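Telomere length regulator taz1 (PDB 4ZMI) binds double-stranded telomeric DNA and regulates telomere length and function in fission yeast, and is required for silencing of telomere-adjacent genes and for normal meiosis or sporulation. Local coordinates at residues S1-V12 with Y80-F91. Numbering follows the deposited sequence.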
loop_
_atom_site.group_PDB
_atom_site.type_symbol
_atom_site.label_atom_id
_atom_site.label_comp_id
_atom_site.label_asym_id
_atom_site.label_seq_id
_atom_site.Cartn_x
_atom_site.Cartn_y
_atom_site.Cartn_z
ATOM N N SER A 1 -8.940 9.893 11.041
ATOM C CA SER A 1 -7.738 9.806 11.867
ATOM C C SER A 1 -6.890 11.063 11.672
ATOM O O SER A 1 -6.851 11.623 10.578
ATOM C CB SER A 1 -6.946 8.555 11.497
ATOM O OG SER A 1 -5.700 8.521 12.156
ATOM N N ILE A 2 -6.227 11.508 12.734
ATOM C CA ILE A 2 -5.353 12.677 12.678
ATOM C C ILE A 2 -3.903 12.259 12.787
ATOM O O ILE A 2 -3.513 11.578 13.711
ATOM C CB ILE A 2 -5.674 13.672 13.788
ATOM C CG1 ILE A 2 -7.059 14.262 13.568
ATOM C CG2 ILE A 2 -4.657 14.800 13.802
ATOM C CD1 ILE A 2 -7.545 15.107 14.703
ATOM N N TRP A 3 -3.106 12.653 11.811
ATOM C CA TRP A 3 -1.700 12.308 11.801
ATOM C C TRP A 3 -1.056 13.271 12.814
ATOM O O TRP A 3 -1.141 14.488 12.669
ATOM C CB TRP A 3 -1.176 12.423 10.370
ATOM C CG TRP A 3 0.243 12.018 10.157
ATOM C CD1 TRP A 3 1.081 11.441 11.062
ATOM C CD2 TRP A 3 0.998 12.163 8.938
ATOM N NE1 TRP A 3 2.303 11.207 10.481
ATOM C CE2 TRP A 3 2.278 11.643 9.187
ATOM C CE3 TRP A 3 0.703 12.670 7.677
ATOM C CZ2 TRP A 3 3.270 11.616 8.205
ATOM C CZ3 TRP A 3 1.694 12.641 6.711
ATOM C CH2 TRP A 3 2.956 12.116 6.978
ATOM N N ASP A 4 -0.457 12.703 13.855
ATOM C CA ASP A 4 0.300 13.426 14.871
ATOM C C ASP A 4 1.183 14.449 14.127
ATOM O O ASP A 4 1.965 14.081 13.244
ATOM C CB ASP A 4 1.071 12.391 15.699
ATOM C CG ASP A 4 1.722 12.993 16.932
ATOM O OD1 ASP A 4 2.273 14.097 16.829
ATOM O OD2 ASP A 4 1.677 12.358 18.003
ATOM N N ILE A 5 1.040 15.728 14.487
ATOM C CA ILE A 5 1.623 16.819 13.699
ATOM C C ILE A 5 3.078 16.935 14.106
ATOM O O ILE A 5 3.944 17.241 13.288
ATOM C CB ILE A 5 0.906 18.186 13.841
ATOM C CG1 ILE A 5 1.414 19.180 12.803
ATOM C CG2 ILE A 5 1.068 18.771 15.235
ATOM C CD1 ILE A 5 1.117 18.780 11.414
ATOM N N GLU A 6 3.339 16.662 15.375
ATOM C CA GLU A 6 4.695 16.637 15.869
ATOM C C GLU A 6 5.482 15.515 15.232
ATOM O O GLU A 6 6.582 15.754 14.739
ATOM C CB GLU A 6 4.703 16.489 17.384
ATOM C CG GLU A 6 4.419 17.778 18.105
ATOM C CD GLU A 6 4.414 17.590 19.593
ATOM O OE1 GLU A 6 5.498 17.701 20.202
ATOM O OE2 GLU A 6 3.331 17.313 20.149
ATOM N N LYS A 7 4.926 14.299 15.227
ATOM C CA LYS A 7 5.613 13.154 14.590
ATOM C C LYS A 7 5.791 13.333 13.095
ATOM O O LYS A 7 6.828 12.967 12.537
ATOM C CB LYS A 7 4.939 11.812 14.895
ATOM C CG LYS A 7 5.131 11.390 16.333
ATOM C CD LYS A 7 4.225 10.247 16.713
ATOM C CE LYS A 7 4.542 9.773 18.125
ATOM N NZ LYS A 7 3.353 9.139 18.753
ATOM N N ALA A 8 4.782 13.894 12.445
ATOM C CA ALA A 8 4.853 14.121 11.007
ATOM C C ALA A 8 5.937 15.148 10.756
ATOM O O ALA A 8 6.670 15.074 9.772
ATOM C CB ALA A 8 3.524 14.623 10.492
ATOM N N SER A 9 6.040 16.100 11.676
ATOM C CA SER A 9 7.012 17.179 11.570
ATOM C C SER A 9 8.412 16.615 11.677
ATOM O O SER A 9 9.272 16.958 10.871
ATOM C CB SER A 9 6.792 18.240 12.647
ATOM O OG SER A 9 7.644 17.986 13.752
ATOM N N LEU A 10 8.642 15.748 12.663
ATOM C CA LEU A 10 9.880 14.952 12.699
ATOM C C LEU A 10 10.184 14.255 11.373
ATOM O O LEU A 10 11.350 14.139 11.001
ATOM C CB LEU A 10 9.834 13.874 13.779
ATOM C CG LEU A 10 9.792 14.228 15.261
ATOM C CD1 LEU A 10 9.686 12.941 16.079
ATOM C CD2 LEU A 10 11.019 15.049 15.684
ATOM N N LEU A 11 9.153 13.772 10.668
ATOM C CA LEU A 11 9.391 13.038 9.413
ATOM C C LEU A 11 9.972 13.983 8.365
ATOM O O LEU A 11 10.845 13.596 7.596
ATOM C CB LEU A 11 8.126 12.303 8.885
ATOM C CG LEU A 11 8.318 11.383 7.658
ATOM C CD1 LEU A 11 9.397 10.358 7.919
ATOM C CD2 LEU A 11 7.018 10.671 7.190
ATOM N N VAL A 12 9.511 15.231 8.359
ATOM C CA VAL A 12 10.079 16.238 7.466
ATOM C C VAL A 12 11.600 16.337 7.670
ATOM O O VAL A 12 12.365 16.396 6.703
ATOM C CB VAL A 12 9.412 17.617 7.681
ATOM C CG1 VAL A 12 9.974 18.669 6.712
ATOM C CG2 VAL A 12 7.902 17.506 7.533
ATOM N N TYR A 80 -4.236 12.033 1.857
ATOM C CA TYR A 80 -4.382 12.753 3.111
ATOM C C TYR A 80 -3.523 14.024 3.095
ATOM O O TYR A 80 -4.006 15.106 3.377
ATOM C CB TYR A 80 -3.967 11.836 4.250
ATOM C CG TYR A 80 -4.141 12.393 5.636
ATOM C CD1 TYR A 80 -5.221 12.025 6.415
ATOM C CD2 TYR A 80 -3.200 13.242 6.181
ATOM C CE1 TYR A 80 -5.382 12.504 7.689
ATOM C CE2 TYR A 80 -3.354 13.751 7.469
ATOM C CZ TYR A 80 -4.445 13.376 8.213
ATOM O OH TYR A 80 -4.591 13.845 9.484
ATOM N N ILE A 81 -2.253 13.866 2.742
ATOM C CA ILE A 81 -1.315 14.962 2.611
ATOM C C ILE A 81 -1.788 16.024 1.624
ATOM O O ILE A 81 -1.607 17.208 1.866
ATOM C CB ILE A 81 0.045 14.447 2.158
ATOM C CG1 ILE A 81 0.649 13.559 3.246
ATOM C CG2 ILE A 81 0.959 15.603 1.832
ATOM C CD1 ILE A 81 1.988 12.985 2.875
ATOM N N ARG A 82 -2.406 15.618 0.519
ATOM C CA ARG A 82 -2.904 16.605 -0.438
ATOM C C ARG A 82 -4.129 17.327 0.100
ATOM O O ARG A 82 -4.327 18.516 -0.156
ATOM C CB ARG A 82 -3.240 15.965 -1.781
ATOM C CG ARG A 82 -3.850 16.944 -2.788
ATOM C CD ARG A 82 -4.286 16.250 -4.076
ATOM N NE ARG A 82 -3.484 15.065 -4.313
ATOM C CZ ARG A 82 -3.925 13.828 -4.122
ATOM N NH1 ARG A 82 -5.171 13.625 -3.714
ATOM N NH2 ARG A 82 -3.123 12.802 -4.344
ATOM N N LYS A 83 -4.945 16.602 0.859
ATOM C CA LYS A 83 -6.187 17.149 1.405
ATOM C C LYS A 83 -6.015 18.208 2.506
ATOM O O LYS A 83 -6.677 19.234 2.473
ATOM C CB LYS A 83 -7.086 16.029 1.930
ATOM C CG LYS A 83 -8.319 16.537 2.649
ATOM C CD LYS A 83 -9.229 17.244 1.655
ATOM C CE LYS A 83 -10.469 17.814 2.322
ATOM N NZ LYS A 83 -11.544 18.031 1.305
ATOM N N TYR A 84 -5.155 17.954 3.486
ATOM C CA TYR A 84 -5.065 18.842 4.649
ATOM C C TYR A 84 -3.885 19.802 4.580
ATOM O O TYR A 84 -2.712 19.402 4.517
ATOM C CB TYR A 84 -5.106 18.044 5.956
ATOM C CG TYR A 84 -6.335 17.160 6.036
ATOM C CD1 TYR A 84 -6.246 15.796 5.796
ATOM C CD2 TYR A 84 -7.591 17.696 6.297
ATOM C CE1 TYR A 84 -7.365 14.981 5.847
ATOM C CE2 TYR A 84 -8.726 16.887 6.343
ATOM C CZ TYR A 84 -8.604 15.532 6.121
ATOM O OH TYR A 84 -9.717 14.714 6.165
ATOM N N ASP A 85 -4.226 21.086 4.595
ATOM C CA ASP A 85 -3.268 22.131 4.278
ATOM C C ASP A 85 -1.997 22.040 5.109
ATOM O O ASP A 85 -0.892 22.138 4.565
ATOM C CB ASP A 85 -3.919 23.513 4.376
ATOM C CG ASP A 85 -4.951 23.750 3.275
ATOM O OD1 ASP A 85 -4.735 23.285 2.126
ATOM O OD2 ASP A 85 -5.983 24.396 3.564
ATOM N N ALA A 86 -2.154 21.810 6.409
ATOM C CA ALA A 86 -1.001 21.734 7.296
ATOM C C ALA A 86 -0.008 20.680 6.803
ATOM O O ALA A 86 1.213 20.883 6.839
ATOM C CB ALA A 86 -1.451 21.425 8.716
ATOM N N TYR A 87 -0.527 19.552 6.321
ATOM C CA TYR A 87 0.366 18.477 5.890
ATOM C C TYR A 87 0.927 18.735 4.502
ATOM O O TYR A 87 2.099 18.432 4.225
ATOM C CB TYR A 87 -0.317 17.109 5.998
ATOM C CG TYR A 87 -0.751 16.824 7.406
ATOM C CD1 TYR A 87 -1.956 17.311 7.887
ATOM C CD2 TYR A 87 0.055 16.099 8.268
ATOM C CE1 TYR A 87 -2.360 17.078 9.189
ATOM C CE2 TYR A 87 -0.343 15.853 9.576
ATOM C CZ TYR A 87 -1.548 16.353 10.026
ATOM O OH TYR A 87 -1.967 16.128 11.307
ATOM N N TRP A 88 0.101 19.304 3.632
ATOM C CA TRP A 88 0.577 19.736 2.315
ATOM C C TRP A 88 1.841 20.584 2.455
ATOM O O TRP A 88 2.895 20.244 1.911
ATOM C CB TRP A 88 -0.501 20.557 1.612
ATOM C CG TRP A 88 -0.425 20.545 0.112
ATOM C CD1 TRP A 88 0.614 20.113 -0.668
ATOM C CD2 TRP A 88 -1.451 20.970 -0.785
ATOM N NE1 TRP A 88 0.290 20.248 -1.997
ATOM C CE2 TRP A 88 -0.973 20.770 -2.095
ATOM C CE3 TRP A 88 -2.732 21.500 -0.606
ATOM C CZ2 TRP A 88 -1.732 21.084 -3.218
ATOM C CZ3 TRP A 88 -3.482 21.808 -1.713
ATOM C CH2 TRP A 88 -2.982 21.603 -3.006
ATOM N N CYS A 89 1.738 21.672 3.218
ATOM C CA CYS A 89 2.863 22.591 3.378
ATOM C C CYS A 89 4.078 21.873 3.927
ATOM O O CYS A 89 5.191 22.068 3.447
ATOM C CB CYS A 89 2.487 23.737 4.299
ATOM S SG CYS A 89 0.985 24.553 3.792
ATOM N N LEU A 90 3.861 21.033 4.932
ATOM C CA LEU A 90 4.958 20.267 5.499
ATOM C C LEU A 90 5.662 19.392 4.474
ATOM O O LEU A 90 6.880 19.250 4.541
ATOM C CB LEU A 90 4.483 19.405 6.666
ATOM C CG LEU A 90 4.278 20.144 7.989
ATOM C CD1 LEU A 90 3.481 19.278 8.921
ATOM C CD2 LEU A 90 5.611 20.512 8.628
ATOM N N PHE A 91 4.915 18.810 3.530
ATOM C CA PHE A 91 5.489 17.752 2.679
ATOM C C PHE A 91 5.596 18.012 1.182
ATOM O O PHE A 91 6.325 17.304 0.481
ATOM C CB PHE A 91 4.772 16.425 2.907
ATOM C CG PHE A 91 5.065 15.815 4.227
ATOM C CD1 PHE A 91 4.095 15.776 5.209
ATOM C CD2 PHE A 91 6.317 15.299 4.498
ATOM C CE1 PHE A 91 4.358 15.218 6.430
ATOM C CE2 PHE A 91 6.595 14.743 5.721
ATOM C CZ PHE A 91 5.623 14.705 6.688
#
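The indole of Trp3 lies against Tyr87 and Phe91, and the three rings form an aromatic cluster. With chi1 at -176°, Trp3 swings its CG away from the backbone N, and the ring reaches from the extended N-terminal segment toward residues 80-91. Its six-membered ring is nearly parallel to both partners but slid well aside, so there is little overlap. The centroids are 5.5 Å apart for Trp3 and Tyr87, and 5.2 Å for Trp3 and Phe91. Among the ring atoms, Trp3 CH2 and Phe91 CE1 come closest, at 3.4 Å. Ile81 CG1 meets the edge of the indole at Trp3 CZ3, and Ala8 CB lies over one indole face, toward the rim. Trp3 NE1 donates a hydrogen bond to Tyr69 O.

Methyl groups from the first helix reach the other two rings. Ile5 CD1 makes a CH-pi contact over one face of Tyr87, and the centre of the opposite face is covered by Tyr80 CE2. Val12 CG2 sits over a face of Phe91, 4.0 Å from the ring centroid. The N-terminal backbone is also held: Trp3 N donates to Tyr80 OH over 3.0 Å, at a fairly straight 163°. Cutting Trp3 back to an alanine would probably leave Tyr87 and Phe91 without the ring that joins them, and Tyr69 O without its indole donor.

Helix 5-12 and helix 85-91 run nearly parallel, at 17°, with a closest approach of 10.2 Å between the axes. Asp4 is the N-cap of the former, its OD1 accepting from Lys7 N. The contact thus joins the start of the long helix 5-35 to helices 78-83 and 85-91 in the all-helical TRF-family domain of Taz1. Leu98 of helix 95-107 touches Ile81 and Phe91, while Val182 of helix 176-182 touches Lys83 and Tyr84.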